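Long-range contacts in transcriptional regulator (Enterococcus faecalis, PDB 3QFI), which probably acts as a transcriptional regulator and belongs to the LytR-CpsA-Psr family, with an alpha/beta fold built round a central mixed beta-sheet: residues D17-F22 and Q217-S222; L25-D30 and Y106-M111; R64-D69 and Q245-N250. All coordinates share one frame; numbering follows the deposited sequence.

Contact 1 (D17-F22 and Q217-S222); sequences DAQEPF and QSKYLS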
loop_
_atom_site.group_PDB
_atom_site.type_symbol
_atom_site.label_atom_id
_atom_site.label_comp_id
_atom_site.label_asym_id
_atom_site.label_seq_id
_atom_site.Cartn_x
_atom_site.Cartn_y
_atom_site.Cartn_z
ATOM N N ASP A 17 -20.449 -1.129 9.660
ATOM C CA ASP A 17 -21.251 -1.269 10.854
ATOM C C ASP A 17 -21.372 -2.760 11.194
ATOM O O ASP A 17 -21.257 -3.141 12.357
ATOM C CB ASP A 17 -22.618 -0.621 10.614
ATOM C CG ASP A 17 -23.536 -0.733 11.802
ATOM O OD1 ASP A 17 -24.214 -1.781 11.929
ATOM O OD2 ASP A 17 -23.577 0.224 12.610
ATOM N N ALA A 18 -21.571 -3.610 10.191
ATOM C CA ALA A 18 -21.684 -5.051 10.448
ATOM C C ALA A 18 -20.314 -5.756 10.465
ATOM O O ALA A 18 -20.230 -6.982 10.358
ATOM C CB ALA A 18 -22.599 -5.697 9.407
ATOM N N GLN A 19 -19.259 -4.968 10.631
ATOM C CA GLN A 19 -17.891 -5.469 10.654
ATOM C C GLN A 19 -17.692 -6.432 9.489
ATOM O O GLN A 19 -17.255 -7.581 9.625
ATOM C CB GLN A 19 -17.562 -6.152 11.985
ATOM C CG GLN A 19 -18.144 -7.536 12.150
ATOM C CD GLN A 19 -17.297 -8.418 13.054
ATOM O OE1 GLN A 19 -17.451 -9.642 13.056
ATOM N NE2 GLN A 19 -16.403 -7.799 13.836
ATOM N N GLU A 20 -18.050 -5.935 8.322
ATOM C CA GLU A 20 -17.915 -6.696 7.109
ATOM C C GLU A 20 -16.491 -6.385 6.663
ATOM O O GLU A 20 -16.018 -5.250 6.791
ATOM C CB GLU A 20 -18.951 -6.197 6.114
ATOM C CG GLU A 20 -19.148 -7.032 4.889
ATOM C CD GLU A 20 -20.412 -6.623 4.145
ATOM O OE1 GLU A 20 -21.513 -6.904 4.666
ATOM O OE2 GLU A 20 -20.308 -6.005 3.061
ATOM N N PRO A 21 -15.770 -7.401 6.184
ATOM C CA PRO A 21 -14.383 -7.261 5.713
ATOM C C PRO A 21 -14.298 -6.164 4.666
ATOM O O PRO A 21 -15.127 -6.098 3.761
ATOM C CB PRO A 21 -14.079 -8.631 5.119
ATOM C CG PRO A 21 -14.953 -9.555 5.956
ATOM C CD PRO A 21 -16.248 -8.785 6.029
ATOM N N PHE A 22 -13.309 -5.294 4.771
ATOM C CA PHE A 22 -13.218 -4.240 3.780
ATOM C C PHE A 22 -11.761 -4.004 3.403
ATOM O O PHE A 22 -10.844 -4.538 4.037
ATOM C CB PHE A 22 -13.883 -2.965 4.310
ATOM C CG PHE A 22 -13.117 -2.303 5.392
ATOM C CD1 PHE A 22 -12.165 -1.347 5.090
ATOM C CD2 PHE A 22 -13.318 -2.657 6.711
ATOM C CE1 PHE A 22 -11.409 -0.738 6.095
ATOM C CE2 PHE A 22 -12.572 -2.059 7.730
ATOM C CZ PHE A 22 -11.612 -1.094 7.411
ATOM N N GLN A 217 -12.234 1.256 15.381
ATOM C CA GLN A 217 -11.560 1.194 16.683
ATOM C C GLN A 217 -12.448 0.605 17.794
ATOM O O GLN A 217 -12.355 1.013 18.953
ATOM C CB GLN A 217 -11.073 2.600 17.112
ATOM C CG GLN A 217 -10.060 3.279 16.158
ATOM C CD GLN A 217 -9.482 4.600 16.708
ATOM O OE1 GLN A 217 -10.225 5.515 17.082
ATOM N NE2 GLN A 217 -8.153 4.701 16.735
ATOM N N SER A 218 -13.300 -0.352 17.446
ATOM C CA SER A 218 -14.184 -0.965 18.431
ATOM C C SER A 218 -14.795 -2.241 17.893
ATOM O O SER A 218 -15.517 -2.945 18.601
ATOM C CB SER A 218 -15.316 -0.007 18.792
ATOM O OG SER A 218 -16.112 0.277 17.655
ATOM N N LYS A 219 -14.503 -2.550 16.640
ATOM C CA LYS A 219 -15.083 -3.727 16.028
ATOM C C LYS A 219 -14.130 -4.491 15.128
ATOM O O LYS A 219 -14.443 -5.590 14.674
ATOM C CB LYS A 219 -16.304 -3.299 15.236
ATOM C CG LYS A 219 -17.441 -2.797 16.102
ATOM C CD LYS A 219 -18.416 -1.951 15.311
ATOM C CE LYS A 219 -18.708 -2.571 13.956
ATOM N NZ LYS A 219 -19.226 -3.955 14.117
ATOM N N TYR A 220 -12.967 -3.900 14.884
ATOM C CA TYR A 220 -11.960 -4.487 14.022
ATOM C C TYR A 220 -10.630 -4.605 14.742
ATOM O O TYR A 220 -9.605 -4.874 14.123
ATOM C CB TYR A 220 -11.784 -3.628 12.761
ATOM C CG TYR A 220 -12.929 -3.705 11.785
ATOM C CD1 TYR A 220 -14.133 -3.025 12.017
ATOM C CD2 TYR A 220 -12.827 -4.490 10.632
ATOM C CE1 TYR A 220 -15.207 -3.127 11.120
ATOM C CE2 TYR A 220 -13.893 -4.602 9.738
ATOM C CZ TYR A 220 -15.079 -3.914 9.990
ATOM O OH TYR A 220 -16.133 -4.011 9.109
ATOM N N LEU A 221 -10.649 -4.396 16.051
ATOM C CA LEU A 221 -9.424 -4.468 16.841
ATOM C C LEU A 221 -8.775 -5.841 16.661
ATOM O O LEU A 221 -7.557 -5.955 16.545
ATOM C CB LEU A 221 -9.723 -4.203 18.329
ATOM C CG LEU A 221 -11.156 -3.829 18.728
ATOM C CD1 LEU A 221 -12.031 -5.072 18.652
ATOM C CD2 LEU A 221 -11.200 -3.258 20.149
ATOM N N SER A 222 -9.604 -6.874 16.619
ATOM C CA SER A 222 -9.120 -8.227 16.460
ATOM C C SER A 222 -8.485 -8.409 15.090
ATOM O O SER A 222 -7.496 -9.149 14.931
ATOM C CB SER A 222 -10.271 -9.214 16.615
ATOM O OG SER A 222 -11.153 -9.137 15.510
#
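Tyr220 and Phe22 form the tightly packed end of this contact, where the loop after helix 210-216 leans on the polypeptide leading into strand 22-28. The rings make an offset edge-to-face (T-shaped) pair with planes at 74°. Phe22 is the edge partner: its CE2 sits over one face of the tyrosine, toward the rim, 3.5 Å from Tyr220 CE2. The phenylalanine ring is brought there by a chi1 of 71°, which places CG between the backbone N and carbonyl carbon. Both side chains also rest on Ile50 of strand 44-51, so the aromatic pair is anchored to the central sheet. At the edge of the tyrosine ring, near its plane, the phenol OH appears to donate to the carbonyl oxygen of Glu20, although crowding around the hydroxyl leaves this bond doubtful.

Toward solvent the packing gives way to polar links. Lys219, bent at chi3 and chi4, curls its ammonium group back to Asp17 and hydrogen-bonds through NZ to Asp17 O at 2.8 Å. It approaches from above the carbonyl plane, 41° out of it. The Asp17 carboxylate makes no salt bridge with this lysine, since Asp17 OD1 is 5.9 Å from Lys219 NZ. Gln19, extended beyond CG, reaches across to Lys219 and offers NE2 to Lys219 O in a weak bond of 3.1 Å.

The lysine is therefore held by a main-chain carbonyl and not by the nearby carboxylate, which suggests that the link follows the backbone path of 17-22 rather than a charge on its side chains.

Contact 2 (L25-D30 and Y106-M111); sequences LLMGID and YVSINM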
loop_
_atom_site.group_PDB
_atom_site.type_symbol
_atom_site.label_atom_id
_atom_site.label_comp_id
_atom_site.label_asym_id
_atom_site.label_seq_id
_atom_site.Cartn_x
_atom_site.Cartn_y
_atom_site.Cartn_z
ATOM N N LEU A 25 -6.914 1.502 0.077
ATOM C CA LEU A 25 -5.684 1.842 -0.623
ATOM C C LEU A 25 -5.052 3.037 0.085
ATOM O O LEU A 25 -5.676 4.088 0.229
ATOM C CB LEU A 25 -5.985 2.226 -2.076
ATOM C CG LEU A 25 -4.751 2.581 -2.912
ATOM C CD1 LEU A 25 -4.078 1.287 -3.353
ATOM C CD2 LEU A 25 -5.129 3.415 -4.132
ATOM N N LEU A 26 -3.818 2.860 0.538
ATOM C CA LEU A 26 -3.095 3.923 1.202
ATOM C C LEU A 26 -2.096 4.455 0.196
ATOM O O LEU A 26 -1.347 3.673 -0.408
ATOM C CB LEU A 26 -2.331 3.394 2.417
ATOM C CG LEU A 26 -3.045 2.416 3.354
ATOM C CD1 LEU A 26 -2.155 2.098 4.554
ATOM C CD2 LEU A 26 -4.344 3.004 3.817
ATOM N N MET A 27 -2.085 5.773 0.001
ATOM C CA MET A 27 -1.136 6.392 -0.931
ATOM C C MET A 27 -0.319 7.469 -0.235
ATOM O O MET A 27 -0.834 8.210 0.592
ATOM C CB MET A 27 -1.854 7.026 -2.130
ATOM C CG MET A 27 -2.836 6.117 -2.863
ATOM S SD MET A 27 -3.334 6.819 -4.453
ATOM C CE MET A 27 -4.243 8.293 -3.929
ATOM N N GLY A 28 0.961 7.531 -0.581
ATOM C CA GLY A 28 1.872 8.514 -0.032
ATOM C C GLY A 28 2.371 9.336 -1.206
ATOM O O GLY A 28 3.278 8.919 -1.921
ATOM N N ILE A 29 1.745 10.493 -1.412
ATOM C CA ILE A 29 2.068 11.404 -2.503
ATOM C C ILE A 29 2.986 12.503 -2.011
ATOM O O ILE A 29 2.796 13.033 -0.925
ATOM C CB ILE A 29 0.793 12.085 -3.066
ATOM C CG1 ILE A 29 -0.264 11.036 -3.393
ATOM C CG2 ILE A 29 1.135 12.874 -4.329
ATOM C CD1 ILE A 29 0.192 10.030 -4.417
ATOM N N ASP A 30 3.977 12.849 -2.822
ATOM C CA ASP A 30 4.916 13.905 -2.462
ATOM C C ASP A 30 4.516 15.189 -3.178
ATOM O O ASP A 30 4.863 15.421 -4.335
ATOM C CB ASP A 30 6.332 13.493 -2.852
ATOM C CG ASP A 30 7.385 14.294 -2.129
ATOM O OD1 ASP A 30 8.545 13.828 -2.093
ATOM O OD2 ASP A 30 7.069 15.389 -1.599
ATOM N N TYR A 106 -10.015 4.797 0.455
ATOM C CA TYR A 106 -8.674 5.219 0.095
ATOM C C TYR A 106 -8.222 6.313 1.050
ATOM O O TYR A 106 -9.033 6.917 1.758
ATOM C CB TYR A 106 -8.650 5.769 -1.327
ATOM C CG TYR A 106 -9.138 7.192 -1.439
ATOM C CD1 TYR A 106 -10.502 7.490 -1.527
ATOM C CD2 TYR A 106 -8.230 8.251 -1.435
ATOM C CE1 TYR A 106 -10.943 8.824 -1.605
ATOM C CE2 TYR A 106 -8.655 9.572 -1.511
ATOM C CZ TYR A 106 -10.001 9.859 -1.597
ATOM O OH TYR A 106 -10.387 11.183 -1.675
ATOM N N VAL A 107 -6.917 6.557 1.066
ATOM C CA VAL A 107 -6.332 7.609 1.888
ATOM C C VAL A 107 -5.071 8.145 1.215
ATOM O O VAL A 107 -4.220 7.378 0.780
ATOM C CB VAL A 107 -6.002 7.115 3.332
ATOM C CG1 VAL A 107 -5.260 5.827 3.276
ATOM C CG2 VAL A 107 -5.165 8.163 4.076
ATOM N N SER A 108 -4.995 9.470 1.095
ATOM C CA SER A 108 -3.850 10.160 0.505
ATOM C C SER A 108 -3.193 10.941 1.623
ATOM O O SER A 108 -3.851 11.761 2.275
ATOM C CB SER A 108 -4.280 11.156 -0.574
ATOM O OG SER A 108 -4.677 10.523 -1.770
ATOM N N ILE A 109 -1.902 10.699 1.834
ATOM C CA ILE A 109 -1.148 11.379 2.883
ATOM C C ILE A 109 0.094 12.043 2.287
ATOM O O ILE A 109 0.801 11.433 1.476
ATOM C CB ILE A 109 -0.678 10.381 3.963
ATOM C CG1 ILE A 109 -1.725 9.262 4.112
ATOM C CG2 ILE A 109 -0.439 11.124 5.290
ATOM C CD1 ILE A 109 -1.366 8.166 5.127
ATOM N N ASN A 110 0.341 13.290 2.686
ATOM C CA ASN A 110 1.509 14.068 2.256
ATOM C C ASN A 110 2.687 13.646 3.112
ATOM O O ASN A 110 2.531 12.896 4.066
ATOM C CB ASN A 110 1.304 15.562 2.522
ATOM C CG ASN A 110 0.396 16.220 1.525
ATOM O OD1 ASN A 110 0.074 17.409 1.659
ATOM N ND2 ASN A 110 -0.023 15.463 0.509
ATOM N N MET A 111 3.855 14.175 2.783
ATOM C CA MET A 111 5.052 13.891 3.542
ATOM C C MET A 111 5.006 14.698 4.847
ATOM O O MET A 111 5.582 14.296 5.862
ATOM C CB MET A 111 6.291 14.224 2.703
ATOM C CG MET A 111 6.452 13.317 1.475
ATOM S SD MET A 111 6.497 11.524 1.856
ATOM C CE MET A 111 4.748 11.036 1.605
#
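Val107 is held by two backbone bonds to strand 22-28: Val107 N donates to Leu25 O and Val107 O accepts from Met27 N, at 2.9 and 2.8 Å. The pattern continues with Ile109 N to Met27 O at 3.0 Å and closes with Ile29 N to Ile109 O at 3.2 Å. Such alternation, one residue of each strand bonding to two across the gap, defines parallel beta pairing, and the short strand axes diverge by only 13°.

Side chains fill in around this backbone. Leu26, Val107 and Ile109 share one face of the sheet, where Leu26 CB lies 3.9 Å from Val107 CG1. On the other face Met27, bent at chi3 (-66°), lays its CE beside Ser108 OG. Past the strand ends, Met111, in the first turn of helix 111-120, folds its thioether back so that Met111 CE lies 3.8 Å from Ile29 O. Its side chain crosses that of Asp30 at about a right angle, Met111 CG lying 3.8 Å from Asp30 OD2.

Farther out, helix 80-98 covers the face of Leu25 and Met27 through Val95, Tyr83 and Ala91. Strands 44-51 and 204-206 flank the pair, making it an interior part of the mixed sheet. Asp30 OD2 is engaged by Gly32 N.

Chemically the contact divides its labour: backbone polar atoms are paired from strand to strand, while Leu25 and Met27 are buried beneath helix 80-98.

Contact 3 (R64-D69 and Q245-N250); sequences RDILTD and QVLDPN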
loop_
_atom_site.group_PDB
_atom_site.type_symbol
_atom_site.label_atom_id
_atom_site.label_comp_id
_atom_site.label_asym_id
_atom_site.label_seq_id
_atom_site.Cartn_x
_atom_site.Cartn_y
_atom_site.Cartn_z
ATOM N N ARG A 64 5.883 0.774 -8.467
ATOM C CA ARG A 64 5.507 1.807 -9.420
ATOM C C ARG A 64 5.795 1.422 -10.868
ATOM O O ARG A 64 5.197 1.965 -11.800
ATOM C CB ARG A 64 6.235 3.120 -9.089
ATOM C CG ARG A 64 7.762 3.081 -9.270
ATOM C CD ARG A 64 8.436 4.410 -8.881
ATOM N NE ARG A 64 8.275 4.678 -7.451
ATOM C CZ ARG A 64 8.796 5.718 -6.794
ATOM N NH1 ARG A 64 9.531 6.631 -7.422
ATOM N NH2 ARG A 64 8.579 5.834 -5.489
ATOM N N ASP A 65 6.712 0.489 -11.066
ATOM C CA ASP A 65 7.050 0.086 -12.422
ATOM C C ASP A 65 6.159 -1.030 -12.962
ATOM O O ASP A 65 6.371 -1.527 -14.064
ATOM C CB ASP A 65 8.516 -0.337 -12.472
ATOM C CG ASP A 65 9.455 0.782 -12.054
ATOM O OD1 ASP A 65 10.449 0.499 -11.345
ATOM O OD2 ASP A 65 9.202 1.949 -12.445
ATOM N N ILE A 66 5.153 -1.429 -12.202
ATOM C CA ILE A 66 4.297 -2.494 -12.683
ATOM C C ILE A 66 3.522 -2.070 -13.931
ATOM O O ILE A 66 2.962 -0.963 -13.998
ATOM C CB ILE A 66 3.347 -2.974 -11.577
ATOM C CG1 ILE A 66 4.190 -3.545 -10.424
ATOM C CG2 ILE A 66 2.381 -4.009 -12.130
ATOM C CD1 ILE A 66 3.405 -4.201 -9.314
ATOM N N LEU A 67 3.519 -2.938 -14.938
ATOM C CA LEU A 67 2.817 -2.636 -16.186
ATOM C C LEU A 67 1.404 -3.179 -16.110
ATOM O O LEU A 67 1.207 -4.367 -15.841
ATOM C CB LEU A 67 3.549 -3.265 -17.367
ATOM C CG LEU A 67 3.066 -2.920 -18.764
ATOM C CD1 LEU A 67 3.315 -1.431 -19.057
ATOM C CD2 LEU A 67 3.819 -3.790 -19.772
ATOM N N THR A 68 0.424 -2.309 -16.340
ATOM C CA THR A 68 -0.981 -2.707 -16.304
ATOM C C THR A 68 -1.857 -1.780 -17.147
ATOM O O THR A 68 -1.372 -0.853 -17.795
ATOM C CB THR A 68 -1.544 -2.691 -14.865
ATOM O OG1 THR A 68 -1.176 -1.470 -14.200
ATOM C CG2 THR A 68 -1.014 -3.869 -14.081
ATOM N N ASP A 69 -3.153 -2.039 -17.153
ATOM C CA ASP A 69 -4.032 -1.180 -17.899
ATOM C C ASP A 69 -4.301 0.023 -17.009
ATOM O O ASP A 69 -4.532 -0.122 -15.801
ATOM C CB ASP A 69 -5.324 -1.918 -18.249
ATOM C CG ASP A 69 -5.115 -2.956 -19.332
ATOM O OD1 ASP A 69 -4.600 -2.577 -20.407
ATOM O OD2 ASP A 69 -5.450 -4.147 -19.119
ATOM N N GLN A 245 8.015 -3.579 -15.269
ATOM C CA GLN A 245 8.016 -4.864 -14.592
ATOM C C GLN A 245 6.746 -5.609 -15.012
ATOM O O GLN A 245 5.627 -5.139 -14.767
ATOM C CB GLN A 245 8.048 -4.650 -13.075
ATOM C CG GLN A 245 7.931 -5.912 -12.249
ATOM C CD GLN A 245 8.029 -5.629 -10.767
ATOM O OE1 GLN A 245 7.419 -6.322 -9.951
ATOM N NE2 GLN A 245 8.807 -4.604 -10.407
ATOM N N VAL A 246 6.921 -6.751 -15.673
ATOM C CA VAL A 246 5.779 -7.540 -16.117
ATOM C C VAL A 246 5.516 -8.609 -15.084
ATOM O O VAL A 246 6.366 -9.463 -14.838
ATOM C CB VAL A 246 6.027 -8.237 -17.459
ATOM C CG1 VAL A 246 4.812 -9.072 -17.829
ATOM C CG2 VAL A 246 6.315 -7.219 -18.532
ATOM N N LEU A 247 4.333 -8.561 -14.486
ATOM C CA LEU A 247 3.966 -9.514 -13.455
ATOM C C LEU A 247 3.750 -10.919 -13.982
ATOM O O LEU A 247 3.301 -11.126 -15.115
ATOM C CB LEU A 247 2.702 -9.043 -12.728
ATOM C CG LEU A 247 2.810 -7.767 -11.888
ATOM C CD1 LEU A 247 1.428 -7.335 -11.438
ATOM C CD2 LEU A 247 3.700 -8.016 -10.678
ATOM N N ASP A 248 4.101 -11.893 -13.156
ATOM C CA ASP A 248 3.885 -13.273 -13.545
ATOM C C ASP A 248 2.383 -13.453 -13.401
ATOM O O ASP A 248 1.827 -13.244 -12.335
ATOM C CB ASP A 248 4.632 -14.236 -12.628
ATOM C CG ASP A 248 4.378 -15.681 -13.002
ATOM O OD1 ASP A 248 3.216 -16.121 -12.851
ATOM O OD2 ASP A 248 5.322 -16.370 -13.460
ATOM N N PRO A 249 1.713 -13.847 -14.479
ATOM C CA PRO A 249 0.262 -14.030 -14.434
ATOM C C PRO A 249 -0.265 -15.062 -13.433
ATOM O O PRO A 249 -1.258 -14.814 -12.747
ATOM C CB PRO A 249 -0.071 -14.392 -15.877
ATOM C CG PRO A 249 1.144 -15.166 -16.308
ATOM C CD PRO A 249 2.263 -14.294 -15.771
ATOM N N ASN A 250 0.417 -16.193 -13.334
ATOM C CA ASN A 250 -0.006 -17.256 -12.467
ATOM C C ASN A 250 0.252 -16.857 -10.954
ATOM O O ASN A 250 -0.528 -17.134 -10.054
ATOM C CB ASN A 250 0.468 -18.642 -13.075
ATOM C CG ASN A 250 0.963 -19.592 -12.031
ATOM O OD1 ASN A 250 1.767 -19.198 -11.120
ATOM N ND2 ASN A 250 0.491 -20.867 -12.096
#
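Gln245 contributes the largest buried surface here, and it joins residues 64-69 chiefly through its main chain. Gln245 N donates to Asp65 O at 2.9 Å, reaching the oxygen from above the carbonyl plane, 40° out of it. Gln245 O then accepts from Leu67 N at 3.1 Å, a fairly straight bond of 158° at the hydrogen. The two bonds straddle Ile66, whose CA lies 4.8 Å from Gln245 CA. Beyond the backbone, Gln245 CB rests 3.7 Å from Asp65 O. The Asp65 carboxylate is engaged elsewhere, in a salt bridge to Lys78.

This is an isolated beta bridge. It links two separate two-stranded antiparallel sheets, the hairpins 67-70/75-78 and 234-238/243-247, near strand 67-70 and close to the end of strand 243-247. The second hairpin runs directly into helix 249-262, with Asp248 at the N-cap; its OD1 accepts a weak bond from Asn250 N and another bond from Ser251 N.

Ile66, next in buried surface, supplies the hydrophobic counterpart. Ile66 CG2 meets Leu247 CD1 at 3.5 Å, and Ile66 CD1 lies 4.1 Å from Leu247 CD2. CG2 is anti to the backbone N while CG1 (chi1 -62°) lies beside it, so the two branches spread across both methyls of the leucine. Leu232 touches both residues, and Leu98 of helix 80-98 packs on Leu247. Leu67 points toward the other segment and approaches Val246 more distantly, Leu67 CD2 to Val246 CG2 at 4.4 Å, with Phe282 and Tyr279 touching Leu67 and Val246 respectively.

How the contacts relate
Strand 22-28 ties contacts 1 and 2 together: contact 1 lies at its start, contact 2 at its end, and their centres are about 22 Å apart. Along the chain contact 2 nests inside the loop closed by contact 1, whereas contact 3 alternates with both. Contact 3 lies off the central sheet, its centre about 21 Å from that of contact 2 and about 32 Å from that of contact 1, on the opposite side of the chain's centre from contact 1. Helix 80-98 packs against both contacts 2 and 3, connecting the main sheet with the peripheral hairpins, so sequence-distant parts form one compact fold.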